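Long-range contacts in peptidoglycan glycosyltransferase (Atopobium parvulum, PDB 4OVD), which belongs to the penicillin-binding proteins and combines a dimerisation-type domain with a penicillin-binding domain: residues 156-164 and 221-232; 262-270 and 280-288. All blocks are in the same frame, centred on the assembly; numbering follows the deposited sequence.

Contact 1: residues 156-164 and 221-232; sequences YGNVGVQIL and LSIDIELQKKAE
Gly160 and Glu232 make the polar join between the loop 156-160 and the helix that starts at Ile225. The Gly160 N-H donates to Glu232 OE2 over 2.8 Å, meeting the oxygen on its syn side, 29° out of the carboxylate plane. On the anti side, approaching from the same face, Gln228 NE2 reaches Glu232 OE2 over 2.9 Å, almost straight (171°). One buried oxygen thus receives two donors, which should stabilise its negative charge. OE1 turns instead to a water that bridges to the carbonyl O of Asn158. Gly160 suits its place because, at its positive phi, a CB would jam against the carbonyl O of Val159 and come tight against Ile225 CD1 and against Gln228 CG, already 3.7 Å from Gly160 CA.

Next to this polar cluster the contact is apolar. Val159 CG1, set anti to the backbone N (chi1 -178°), packs 3.8 Å from Ile225 CD1 and also sits over the backbone of Lys229. Ile225 uses its other carbons on Tyr156: CG1 stands over the middle of the ring, 4.0 Å from its centroid, in a CH-pi contact, while CG2 lies nearer the hydroxyl end. Leu70 of strand 69-74 packs against both residues.

Further out, Asp224 is the N-cap of the longer helix, its OD1 accepting from Leu227 N at 3.3 Å and pairing with Arg556. Helix 225-242, packed alongside helix 542-556 against the five-stranded antiparallel sheet, belongs to the helical layer characteristic of the penicillin-recognising fold, and here a loop from the dimerisation-type region rests on it.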
ATOM      1  N   TYR A 156     -23.986  -6.175  -1.194  1.00 70.17           N
ATOM      2  CA  TYR A 156     -23.590  -5.488   0.011  1.00 65.65           C
ATOM      3  C   TYR A 156     -23.633  -4.035  -0.232  1.00 70.96           C
ATOM      4  O   TYR A 156     -23.140  -3.257   0.533  1.00 74.37           O
ATOM      5  CB  TYR A 156     -22.217  -5.898   0.453  1.00 60.97           C
ATOM      6  CG  TYR A 156     -22.153  -7.306   0.937  1.00 62.85           C
ATOM      7  CD1 TYR A 156     -22.341  -7.614   2.262  1.00 62.19           C
ATOM      8  CD2 TYR A 156     -21.903  -8.324   0.075  1.00 62.46           C
ATOM      9  CE1 TYR A 156     -22.285  -8.907   2.700  1.00 65.24           C
ATOM     10  CE2 TYR A 156     -21.838  -9.613   0.505  1.00 67.29           C
ATOM     11  CZ  TYR A 156     -22.040  -9.897   1.818  1.00 66.75           C
ATOM     12  OH  TYR A 156     -21.973 -11.192   2.220  1.00 71.12           O
ATOM     13  N   GLY A 157     -24.262  -3.675  -1.320  1.00 72.53           N
ATOM     14  CA  GLY A 157     -24.411  -2.287  -1.724  1.00 76.73           C
ATOM     15  C   GLY A 157     -23.098  -1.656  -2.102  1.00 70.18           C
ATOM     16  O   GLY A 157     -22.359  -2.225  -2.894  1.00 84.94           O
ATOM     17  N   ASN A 158     -22.800  -0.511  -1.488  1.00 63.37           N
ATOM     18  CA  ASN A 158     -21.581   0.267  -1.758  1.00 61.89           C
ATOM     19  C   ASN A 158     -20.302  -0.228  -1.142  1.00 57.12           C
ATOM     20  O   ASN A 158     -19.221   0.325  -1.420  1.00 65.26           O
ATOM     21  CB  ASN A 158     -21.773   1.711  -1.325  1.00 70.29           C
ATOM     22  CG  ASN A 158     -22.838   2.421  -2.141  1.00 79.18           C
ATOM     23  OD1 ASN A 158     -23.014   2.157  -3.341  1.00 80.21           O
ATOM     24  ND2 ASN A 158     -23.538   3.338  -1.504  1.00 80.86           N
ATOM     25  N   VAL A 159     -20.403  -1.294  -0.365  1.00 55.68           N
ATOM     26  CA  VAL A 159     -19.246  -1.840   0.313  1.00 54.19           C
ATOM     27  C   VAL A 159     -18.316  -2.537  -0.667  1.00 52.23           C
ATOM     28  O   VAL A 159     -18.662  -3.534  -1.265  1.00 54.95           O
ATOM     29  CB  VAL A 159     -19.611  -2.892   1.396  1.00 53.47           C
ATOM     30  CG1 VAL A 159     -18.329  -3.364   2.064  1.00 52.51           C
ATOM     31  CG2 VAL A 159     -20.577  -2.329   2.447  1.00 54.40           C
ATOM     32  N   GLY A 160     -17.107  -2.047  -0.794  1.00 49.33           N
ATOM     33  CA  GLY A 160     -16.155  -2.707  -1.667  1.00 49.84           C
ATOM     34  C   GLY A 160     -16.374  -2.450  -3.135  1.00 50.78           C
ATOM     35  O   GLY A 160     -15.633  -3.009  -3.976  1.00 49.75           O
ATOM     36  N   VAL A 161     -17.323  -1.572  -3.463  1.00 46.03           N
ATOM     37  CA  VAL A 161     -17.603  -1.333  -4.875  1.00 50.15           C
ATOM     38  C   VAL A 161     -16.420  -0.624  -5.570  1.00 48.19           C
ATOM     39  O   VAL A 161     -16.240  -0.717  -6.798  1.00 48.45           O
ATOM     40  CB  VAL A 161     -18.916  -0.573  -5.081  1.00 60.51           C
ATOM     41  CG1 VAL A 161     -18.738   0.908  -4.788  1.00 63.30           C
ATOM     42  CG2 VAL A 161     -19.376  -0.742  -6.511  1.00 73.82           C
ATOM     43  N   GLN A 162     -15.628   0.108  -4.799  1.00 40.86           N
ATOM     44  CA  GLN A 162     -14.447   0.735  -5.319  1.00 38.13           C
ATOM     45  C   GLN A 162     -13.485  -0.329  -5.872  1.00 41.45           C
ATOM     46  O   GLN A 162     -12.841  -0.139  -6.915  1.00 43.43           O
ATOM     47  CB  GLN A 162     -13.786   1.558  -4.233  1.00 39.93           C
ATOM     48  CG  GLN A 162     -12.745   2.563  -4.719  1.00 41.03           C
ATOM     49  CD  GLN A 162     -12.269   3.402  -3.543  1.00 40.92           C
ATOM     50  OE1 GLN A 162     -11.775   2.855  -2.601  1.00 42.97           O
ATOM     51  NE2 GLN A 162     -12.466   4.687  -3.571  1.00 43.62           N
ATOM     52  N   ILE A 163     -13.388  -1.458  -5.190  1.00 37.48           N
ATOM     53  CA  ILE A 163     -12.513  -2.560  -5.618  1.00 36.36           C
ATOM     54  C   ILE A 163     -13.245  -3.301  -6.706  1.00 39.76           C
ATOM     55  O   ILE A 163     -12.691  -3.625  -7.734  1.00 36.83           O
ATOM     56  CB  ILE A 163     -12.236  -3.543  -4.450  1.00 37.91           C
ATOM     57  CG1 ILE A 163     -11.563  -2.856  -3.257  1.00 41.67           C
ATOM     58  CG2 ILE A 163     -11.387  -4.727  -4.855  1.00 41.76           C
ATOM     59  CD1 ILE A 163     -10.335  -2.052  -3.582  1.00 45.51           C
ATOM     60  N   LEU A 164     -14.514  -3.588  -6.490  1.00 39.03           N
ATOM     61  CA  LEU A 164     -15.271  -4.330  -7.491  1.00 45.28           C
ATOM     62  C   LEU A 164     -15.367  -3.636  -8.847  1.00 40.95           C
ATOM     63  O   LEU A 164     -15.228  -4.272  -9.881  1.00 41.46           O
ATOM     64  CB  LEU A 164     -16.694  -4.621  -6.997  1.00 44.11           C
ATOM     65  CG  LEU A 164     -16.739  -5.486  -5.753  1.00 45.41           C
ATOM     66  CD1 LEU A 164     -18.138  -5.461  -5.089  1.00 47.82           C
ATOM     67  CD2 LEU A 164     -16.336  -6.882  -6.158  1.00 47.46           C
ATOM     68  N   LEU A 221     -12.040 -13.648  -4.750  1.00 41.96           N
ATOM     69  CA  LEU A 221     -11.110 -12.661  -4.235  1.00 42.54           C
ATOM     70  C   LEU A 221     -10.656 -12.914  -2.823  1.00 46.26           C
ATOM     71  O   LEU A 221     -11.330 -13.571  -2.019  1.00 49.81           O
ATOM     72  CB  LEU A 221     -11.775 -11.297  -4.218  1.00 42.91           C
ATOM     73  CG  LEU A 221     -12.408 -10.838  -5.542  1.00 40.75           C
ATOM     74  CD1 LEU A 221     -12.903  -9.410  -5.335  1.00 41.10           C
ATOM     75  CD2 LEU A 221     -11.463 -10.882  -6.728  1.00 41.15           C
ATOM     76  N   SER A 222      -9.527 -12.321  -2.508  1.00 48.22           N
ATOM     77  CA  SER A 222      -8.952 -12.384  -1.174  1.00 49.54           C
ATOM     78  C   SER A 222      -9.676 -11.500  -0.185  1.00 45.34           C
ATOM     79  O   SER A 222      -9.461 -11.604   0.999  1.00 45.48           O
ATOM     80  CB  SER A 222      -7.489 -11.952  -1.250  1.00 48.42           C
ATOM     81  OG  SER A 222      -7.365 -10.767  -1.978  1.00 47.55           O
ATOM     82  N   ILE A 223     -10.526 -10.612  -0.672  1.00 46.37           N
ATOM     83  CA  ILE A 223     -11.231  -9.674   0.192  1.00 44.13           C
ATOM     84  C   ILE A 223     -12.152 -10.276   1.214  1.00 45.79           C
ATOM     85  O   ILE A 223     -12.853 -11.205   0.882  1.00 48.46           O
ATOM     86  CB  ILE A 223     -12.117  -8.771  -0.683  1.00 48.08           C
ATOM     87  CG1 ILE A 223     -11.243  -7.866  -1.516  1.00 48.69           C
ATOM     88  CG2 ILE A 223     -13.052  -7.908   0.157  1.00 49.59           C
ATOM     89  CD1 ILE A 223     -10.454  -6.866  -0.713  1.00 44.74           C
ATOM     90  N   ASP A 224     -12.169  -9.748   2.441  1.00 46.59           N
ATOM     91  CA  ASP A 224     -13.112 -10.220   3.476  1.00 50.92           C
ATOM     92  C   ASP A 224     -14.080  -9.069   3.541  1.00 50.51           C
ATOM     93  O   ASP A 224     -13.767  -7.964   3.963  1.00 45.58           O
ATOM     94  CB  ASP A 224     -12.471 -10.480   4.825  1.00 59.58           C
ATOM     95  CG  ASP A 224     -13.500 -10.974   5.870  1.00 68.32           C
ATOM     96  OD1 ASP A 224     -14.511 -10.253   6.044  1.00 76.00           O
ATOM     97  OD2 ASP A 224     -13.286 -12.037   6.537  1.00 72.62           O
ATOM     98  N   ILE A 225     -15.274  -9.314   3.065  1.00 51.55           N
ATOM     99  CA  ILE A 225     -16.232  -8.223   2.907  1.00 52.37           C
ATOM    100  C   ILE A 225     -16.587  -7.510   4.173  1.00 48.99           C
ATOM    101  O   ILE A 225     -16.800  -6.308   4.149  1.00 52.21           O
ATOM    102  CB  ILE A 225     -17.490  -8.694   2.157  1.00 53.87           C
ATOM    103  CG1 ILE A 225     -18.279  -7.498   1.590  1.00 52.99           C
ATOM    104  CG2 ILE A 225     -18.288  -9.660   3.017  1.00 56.90           C
ATOM    105  CD1 ILE A 225     -17.523  -6.750   0.531  1.00 54.01           C
ATOM    106  N   GLU A 226     -16.656  -8.229   5.278  1.00 54.98           N
ATOM    107  CA  GLU A 226     -16.948  -7.556   6.555  1.00 59.95           C
ATOM    108  C   GLU A 226     -15.767  -6.647   6.989  1.00 54.57           C
ATOM    109  O   GLU A 226     -15.946  -5.571   7.551  1.00 49.96           O
ATOM    110  CB  GLU A 226     -17.274  -8.587   7.646  1.00 70.72           C
ATOM    111  CG  GLU A 226     -18.304  -8.064   8.621  1.00 77.89           C
ATOM    112  CD  GLU A 226     -19.658  -7.796   7.966  1.00 83.43           C
ATOM    113  OE1 GLU A 226     -20.052  -8.509   7.004  1.00 84.95           O
ATOM    114  OE2 GLU A 226     -20.357  -6.868   8.430  1.00100.87           O
ATOM    115  N   LEU A 227     -14.544  -7.063   6.675  1.00 54.96           N
ATOM    116  CA  LEU A 227     -13.378  -6.251   6.989  1.00 52.54           C
ATOM    117  C   LEU A 227     -13.311  -5.057   6.039  1.00 48.65           C
ATOM    118  O   LEU A 227     -12.824  -3.989   6.366  1.00 46.78           O
ATOM    119  CB  LEU A 227     -12.121  -7.094   6.886  1.00 54.18           C
ATOM    120  CG  LEU A 227     -10.937  -6.352   7.454  1.00 58.98           C
ATOM    121  CD1 LEU A 227     -11.252  -5.943   8.893  1.00 65.01           C
ATOM    122  CD2 LEU A 227      -9.727  -7.268   7.355  1.00 58.04           C
ATOM    123  N   GLN A 228     -13.864  -5.221   4.870  1.00 48.78           N
ATOM    124  CA  GLN A 228     -13.874  -4.144   3.903  1.00 43.52           C
ATOM    125  C   GLN A 228     -14.786  -3.067   4.402  1.00 43.04           C
ATOM    126  O   GLN A 228     -14.490  -1.901   4.299  1.00 45.78           O
ATOM    127  CB  GLN A 228     -14.324  -4.678   2.535  1.00 43.11           C
ATOM    128  CG  GLN A 228     -14.404  -3.628   1.474  1.00 43.34           C
ATOM    129  CD  GLN A 228     -13.070  -3.058   1.140  1.00 44.38           C
ATOM    130  OE1 GLN A 228     -12.023  -3.722   1.308  1.00 42.25           O
ATOM    131  NE2 GLN A 228     -13.075  -1.819   0.646  1.00 50.74           N
ATOM    132  N   LYS A 229     -15.885  -3.455   5.015  1.00 49.27           N
ATOM    133  CA  LYS A 229     -16.840  -2.475   5.528  1.00 52.26           C
ATOM    134  C   LYS A 229     -16.266  -1.630   6.650  1.00 49.77           C
ATOM    135  O   LYS A 229     -16.517  -0.435   6.759  1.00 51.77           O
ATOM    136  CB  LYS A 229     -18.070  -3.243   6.019  1.00 61.76           C
ATOM    137  CG  LYS A 229     -19.183  -2.399   6.586  1.00 67.82           C
ATOM    138  CD  LYS A 229     -20.232  -3.330   7.198  1.00 76.35           C
ATOM    139  CE  LYS A 229     -21.414  -2.564   7.748  1.00 77.74           C
ATOM    140  NZ  LYS A 229     -22.085  -1.873   6.608  1.00 82.68           N
ATOM    141  N   LYS A 230     -15.562  -2.282   7.550  1.00 53.44           N
ATOM    142  CA  LYS A 230     -14.872  -1.593   8.637  1.00 52.37           C
ATOM    143  C   LYS A 230     -13.798  -0.686   8.078  1.00 46.60           C
ATOM    144  O   LYS A 230     -13.632   0.427   8.555  1.00 46.91           O
ATOM    145  CB  LYS A 230     -14.192  -2.585   9.560  1.00 55.87           C
ATOM    146  CG  LYS A 230     -15.138  -3.493  10.329  1.00 62.38           C
ATOM    147  CD  LYS A 230     -14.337  -4.463  11.189  1.00 65.76           C
ATOM    148  CE  LYS A 230     -15.244  -5.428  11.902  1.00 68.84           C
ATOM    149  NZ  LYS A 230     -16.131  -4.619  12.762  1.00 68.64           N
ATOM    150  N   ALA A 231     -13.017  -1.173   7.110  1.00 42.53           N
ATOM    151  CA  ALA A 231     -11.978  -0.338   6.521  1.00 41.43           C
ATOM    152  C   ALA A 231     -12.581   0.957   5.999  1.00 44.27           C
ATOM    153  O   ALA A 231     -12.056   2.055   6.238  1.00 44.48           O
ATOM    154  CB  ALA A 231     -11.265  -1.059   5.398  1.00 43.32           C
ATOM    155  N   GLU A 232     -13.725   0.837   5.328  1.00 45.78           N
ATOM    156  CA  GLU A 232     -14.370   2.010   4.758  1.00 45.25           C
ATOM    157  C   GLU A 232     -14.899   2.956   5.782  1.00 45.49           C
ATOM    158  O   GLU A 232     -14.737   4.163   5.676  1.00 45.71           O
ATOM    159  CB  GLU A 232     -15.474   1.573   3.798  1.00 52.13           C
ATOM    160  CG  GLU A 232     -14.885   0.821   2.602  1.00 57.03           C
ATOM    161  CD  GLU A 232     -15.904   0.439   1.541  1.00 64.78           C
ATOM    162  OE1 GLU A 232     -17.103   0.761   1.752  1.00 79.32           O
ATOM    163  OE2 GLU A 232     -15.492  -0.154   0.494  1.00 61.88           O
TER
HETATM  164  O   HOH W   1     -18.018   2.764  -0.391  1.00 65.24           O

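Contact 2: residues 262-270 and 280-288; sequences AAASYPLPD and ESLNLKLVS
Lys285 lies lengthwise against the end of strand 260-266, touching Ser265 at its root and Tyr266 at its tip. At the root, Lys285 N donates to Ser265 OG over 2.7 Å, a rather bent bond of 131°. The hydroxyl is beside its own backbone N (chi1 -73°), from where it faces the helix start and also hydrogen-bonds Ser249 on the neighbouring strand. A serine fits well, since the first-turn N-H it receives lacks an acceptor within the helix.

Beyond CB and CG, which brush Ser265, the lysine chain is extended. Lys285 NZ reaches Tyr266 O over 2.9 Å, in the carbonyl plane and on a lone pair, at a C=O...N angle of 137°. Lys285 passes Pro267 at about a right angle, NZ coming 3.6 Å from the proline CD. A cis peptide before Pro267 turns the chain there, as the strand ends.

Toward the earlier part of the strand, Leu284 CD2 lies 3.8 Å from Ala264 CA and also borders the Ser265 hydroxyl, while CD1 approaches the methyl of Ala263; small alanines let the strand lie close. Farther along the loop, Ser281 CB packs 3.5 Å from Pro267 O, its hydroxyl being bonded to Asp278 O, and Leu282 CD2 meets Pro269 CB at 4.0 Å.

Alternation of the strand sorts these contacts: Ala263 and Ser265 face 280-288, whereas Ala264 and Tyr266 point away, with Tyr266 meeting helix 225-242. A sheet with helices on both faces is characteristic of penicillin-binding domains; here its edge strand 260-266 has helix 225-242 on one face and segment 280-288 on the other.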
ATOM      1  N   ALA A 262      -8.505  -6.215   2.629  1.00 39.33           N
ATOM      2  CA  ALA A 262      -9.334  -5.000   2.515  1.00 39.61           C
ATOM      3  C   ALA A 262      -8.523  -3.836   1.998  1.00 38.89           C
ATOM      4  O   ALA A 262      -7.332  -3.776   2.202  1.00 40.03           O
ATOM      5  CB  ALA A 262      -9.922  -4.635   3.848  1.00 43.92           C
ATOM      6  N   ALA A 263      -9.168  -2.915   1.297  1.00 40.66           N
ATOM      7  CA  ALA A 263      -8.481  -1.757   0.790  1.00 37.74           C
ATOM      8  C   ALA A 263      -9.459  -0.700   0.366  1.00 35.81           C
ATOM      9  O   ALA A 263     -10.504  -0.995  -0.268  1.00 34.97           O
ATOM     10  CB  ALA A 263      -7.583  -2.163  -0.386  1.00 37.43           C
ATOM     11  N   ALA A 264      -9.144   0.543   0.687  1.00 38.85           N
ATOM     12  CA  ALA A 264     -10.019   1.636   0.296  1.00 37.42           C
ATOM     13  C   ALA A 264      -9.321   2.978   0.269  1.00 37.09           C
ATOM     14  O   ALA A 264      -8.306   3.158   0.909  1.00 35.61           O
ATOM     15  CB  ALA A 264     -11.218   1.690   1.238  1.00 41.54           C
ATOM     16  N   SER A 265      -9.862   3.882  -0.537  1.00 34.27           N
ATOM     17  CA  SER A 265      -9.421   5.246  -0.647  1.00 37.43           C
ATOM     18  C   SER A 265     -10.654   6.142  -0.496  1.00 35.76           C
ATOM     19  O   SER A 265     -11.725   5.797  -0.894  1.00 41.56           O
ATOM     20  CB  SER A 265      -8.785   5.492  -2.041  1.00 40.04           C
ATOM     21  OG  SER A 265      -7.549   4.869  -2.075  1.00 53.02           O
ATOM     22  N   TYR A 266     -10.456   7.311   0.050  1.00 38.78           N
ATOM     23  CA  TYR A 266     -11.483   8.279   0.270  1.00 38.88           C
ATOM     24  C   TYR A 266     -11.110   9.398  -0.666  1.00 44.45           C
ATOM     25  O   TYR A 266      -9.939   9.809  -0.672  1.00 44.42           O
ATOM     26  CB  TYR A 266     -11.491   8.780   1.729  1.00 39.56           C
ATOM     27  CG  TYR A 266     -12.593   9.756   2.028  1.00 44.24           C
ATOM     28  CD1 TYR A 266     -12.484  11.078   1.655  1.00 47.76           C
ATOM     29  CD2 TYR A 266     -13.753   9.365   2.693  1.00 51.21           C
ATOM     30  CE1 TYR A 266     -13.511  11.978   1.894  1.00 54.23           C
ATOM     31  CE2 TYR A 266     -14.783  10.268   2.937  1.00 49.49           C
ATOM     32  CZ  TYR A 266     -14.654  11.561   2.523  1.00 52.58           C
ATOM     33  OH  TYR A 266     -15.632  12.479   2.777  1.00 67.83           O
ATOM     34  N   PRO A 267     -12.100   9.957  -1.407  1.00 46.82           N
ATOM     35  CA  PRO A 267     -13.534   9.625  -1.394  1.00 49.70           C
ATOM     36  C   PRO A 267     -13.915   8.285  -1.956  1.00 52.16           C
ATOM     37  O   PRO A 267     -13.276   7.776  -2.903  1.00 48.06           O
ATOM     38  CB  PRO A 267     -14.205  10.745  -2.243  1.00 54.38           C
ATOM     39  CG  PRO A 267     -13.116  11.594  -2.779  1.00 55.76           C
ATOM     40  CD  PRO A 267     -11.825  11.252  -2.051  1.00 55.06           C
ATOM     41  N   LEU A 268     -15.016   7.755  -1.416  1.00 44.78           N
ATOM     42  CA  LEU A 268     -15.551   6.484  -1.805  1.00 45.79           C
ATOM     43  C   LEU A 268     -16.718   6.769  -2.707  1.00 49.38           C
ATOM     44  O   LEU A 268     -17.296   7.851  -2.639  1.00 47.11           O
ATOM     45  CB  LEU A 268     -16.067   5.731  -0.596  1.00 49.81           C
ATOM     46  CG  LEU A 268     -15.054   5.092   0.345  1.00 50.86           C
ATOM     47  CD1 LEU A 268     -15.657   4.784   1.718  1.00 51.47           C
ATOM     48  CD2 LEU A 268     -14.543   3.829  -0.324  1.00 47.40           C
ATOM     49  N   PRO A 269     -17.048   5.838  -3.587  1.00 46.29           N
ATOM     50  CA  PRO A 269     -18.212   6.117  -4.448  1.00 57.26           C
ATOM     51  C   PRO A 269     -19.535   5.481  -3.975  1.00 61.30           C
ATOM     52  O   PRO A 269     -19.519   4.543  -3.184  1.00 65.50           O
ATOM     53  CB  PRO A 269     -17.844   5.401  -5.717  1.00 50.02           C
ATOM     54  CG  PRO A 269     -17.134   4.194  -5.233  1.00 52.79           C
ATOM     55  CD  PRO A 269     -16.384   4.601  -3.979  1.00 50.79           C
ATOM     56  N   ASP A 270     -20.653   5.915  -4.556  1.00 79.33           N
ATOM     57  CA  ASP A 270     -21.965   5.320  -4.261  1.00 83.14           C
ATOM     58  C   ASP A 270     -22.902   5.393  -5.465  1.00 91.70           C
ATOM     59  O   ASP A 270     -22.824   6.336  -6.266  1.00 72.90           O
ATOM     60  CB  ASP A 270     -22.654   6.003  -3.089  1.00 98.78           C
ATOM     61  CG  ASP A 270     -23.168   7.378  -3.441  1.00102.64           C
ATOM     62  OD1 ASP A 270     -22.479   8.061  -4.233  1.00 96.97           O
ATOM     63  OD2 ASP A 270     -24.242   7.770  -2.912  1.00 80.01           O
ATOM     64  N   GLU A 280     -13.651  10.046 -10.275  1.00 51.51           N
ATOM     65  CA  GLU A 280     -12.454  10.024  -9.473  1.00 54.35           C
ATOM     66  C   GLU A 280     -12.531   9.152  -8.216  1.00 48.30           C
ATOM     67  O   GLU A 280     -11.510   8.601  -7.811  1.00 59.36           O
ATOM     68  CB  GLU A 280     -11.920  11.418  -9.160  1.00 70.35           C
ATOM     69  CG  GLU A 280     -11.170  11.985 -10.378  1.00 84.31           C
ATOM     70  CD  GLU A 280     -10.324  13.217 -10.089  1.00 94.41           C
ATOM     71  OE1 GLU A 280      -9.990  13.464  -8.910  1.00 81.95           O
ATOM     72  OE2 GLU A 280      -9.963  13.921 -11.059  1.00110.69           O
ATOM     73  N   SER A 281     -13.719   8.874  -7.700  1.00 45.37           N
ATOM     74  CA  SER A 281     -13.823   8.020  -6.488  1.00 45.35           C
ATOM     75  C   SER A 281     -13.641   6.528  -6.809  1.00 46.35           C
ATOM     76  O   SER A 281     -13.546   5.704  -5.905  1.00 46.06           O
ATOM     77  CB  SER A 281     -15.177   8.200  -5.800  1.00 46.24           C
ATOM     78  OG  SER A 281     -16.212   7.577  -6.559  1.00 47.06           O
ATOM     79  N   LEU A 282     -13.629   6.186  -8.098  1.00 42.57           N
ATOM     80  CA  LEU A 282     -13.449   4.816  -8.566  1.00 45.36           C
ATOM     81  C   LEU A 282     -12.009   4.289  -8.578  1.00 47.10           C
ATOM     82  O   LEU A 282     -11.764   3.100  -8.818  1.00 43.40           O
ATOM     83  CB  LEU A 282     -14.003   4.692  -9.986  1.00 43.85           C
ATOM     84  CG  LEU A 282     -15.483   5.062 -10.076  1.00 42.22           C
ATOM     85  CD1 LEU A 282     -15.919   5.011 -11.523  1.00 44.23           C
ATOM     86  CD2 LEU A 282     -16.320   4.140  -9.222  1.00 43.39           C
ATOM     87  N   ASN A 283     -11.060   5.176  -8.397  1.00 40.41           N
ATOM     88  CA  ASN A 283      -9.686   4.767  -8.320  1.00 42.14           C
ATOM     89  C   ASN A 283      -9.351   4.356  -6.892  1.00 39.73           C
ATOM     90  O   ASN A 283     -10.022   4.767  -5.967  1.00 45.05           O
ATOM     91  CB  ASN A 283      -8.807   5.971  -8.557  1.00 44.20           C
ATOM     92  CG  ASN A 283      -8.942   6.516  -9.949  1.00 54.31           C
ATOM     93  OD1 ASN A 283      -8.842   5.773 -10.936  1.00 68.00           O
ATOM     94  ND2 ASN A 283      -9.124   7.829 -10.043  1.00 59.32           N
ATOM     95  N   LEU A 284      -8.312   3.544  -6.730  1.00 39.25           N
ATOM     96  CA  LEU A 284      -7.760   3.288  -5.407  1.00 38.17           C
ATOM     97  C   LEU A 284      -6.542   4.177  -5.409  1.00 38.91           C
ATOM     98  O   LEU A 284      -5.551   3.946  -6.174  1.00 40.75           O
ATOM     99  CB  LEU A 284      -7.234   1.874  -5.194  1.00 45.82           C
ATOM    100  CG  LEU A 284      -7.970   0.839  -4.451  1.00 50.98           C
ATOM    101  CD1 LEU A 284      -6.997  -0.328  -4.305  1.00 49.92           C
ATOM    102  CD2 LEU A 284      -8.341   1.447  -3.108  1.00 52.93           C
ATOM    103  N   LYS A 285      -6.544   5.167  -4.557  1.00 35.58           N
ATOM    104  CA  LYS A 285      -5.410   6.087  -4.506  1.00 36.25           C
ATOM    105  C   LYS A 285      -4.085   5.385  -4.259  1.00 33.03           C
ATOM    106  O   LYS A 285      -3.080   5.789  -4.813  1.00 34.42           O
ATOM    107  CB  LYS A 285      -5.658   7.184  -3.485  1.00 35.89           C
ATOM    108  CG  LYS A 285      -6.764   8.139  -3.916  1.00 36.94           C
ATOM    109  CD  LYS A 285      -6.961   9.253  -2.902  1.00 42.26           C
ATOM    110  CE  LYS A 285      -7.854  10.331  -3.523  1.00 49.00           C
ATOM    111  NZ  LYS A 285      -8.240  11.292  -2.478  1.00 53.89           N
ATOM    112  N   LEU A 286      -4.072   4.359  -3.411  1.00 35.49           N
ATOM    113  CA  LEU A 286      -2.838   3.578  -3.169  1.00 34.89           C
ATOM    114  C   LEU A 286      -2.087   3.100  -4.367  1.00 29.69           C
ATOM    115  O   LEU A 286      -0.918   2.749  -4.287  1.00 35.03           O
ATOM    116  CB  LEU A 286      -3.197   2.279  -2.447  1.00 42.79           C
ATOM    117  CG  LEU A 286      -3.667   2.523  -1.045  1.00 49.39           C
ATOM    118  CD1 LEU A 286      -4.311   1.300  -0.493  1.00 49.26           C
ATOM    119  CD2 LEU A 286      -2.462   2.905  -0.218  1.00 48.26           C
ATOM    120  N   VAL A 287      -2.832   2.846  -5.398  1.00 28.87           N
ATOM    121  CA  VAL A 287      -2.352   2.341  -6.693  1.00 30.82           C
ATOM    122  C   VAL A 287      -2.083   3.366  -7.735  1.00 30.71           C
ATOM    123  O   VAL A 287      -1.072   3.337  -8.499  1.00 30.82           O
ATOM    124  CB  VAL A 287      -3.481   1.392  -7.231  1.00 35.84           C
ATOM    125  CG1 VAL A 287      -3.162   0.867  -8.577  1.00 44.29           C
ATOM    126  CG2 VAL A 287      -3.650   0.215  -6.266  1.00 42.04           C
ATOM    127  N   SER A 288      -3.030   4.266  -7.872  1.00 32.79           N
ATOM    128  CA  SER A 288      -2.922   5.232  -8.918  1.00 34.77           C
ATOM    129  C   SER A 288      -2.505   6.620  -8.534  1.00 40.02           C
ATOM    130  O   SER A 288      -2.336   7.399  -9.405  1.00 36.80           O
ATOM    131  CB  SER A 288      -4.262   5.255  -9.672  1.00 40.18           C
ATOM    132  OG  SER A 288      -5.252   5.557  -8.727  1.00 45.30           O
TER

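How the contacts relate
Contact 1 closes before contact 2 opens along the chain, and their centres are about 11 Å apart on the same side of the chain's centre. Two glutamines make the polar links between them. Gln162 NE2, from helix 161-164, donates to the carbonyls of Ser281 and Ser265, bridging both segments of contact 2; Gln228 NE2, from helix 225-242, reaches Ala263 O on the outermost strand of the five-stranded sheet. Asn158 also packs on Asp270, and Leu268 on Glu232 and Gln162. Segment 156-164 therefore touches helix 225-242 in contact 1 as well as the strand end and loop of contact 2, tying the dimerisation-type region to several elements of the penicillin-binding domain.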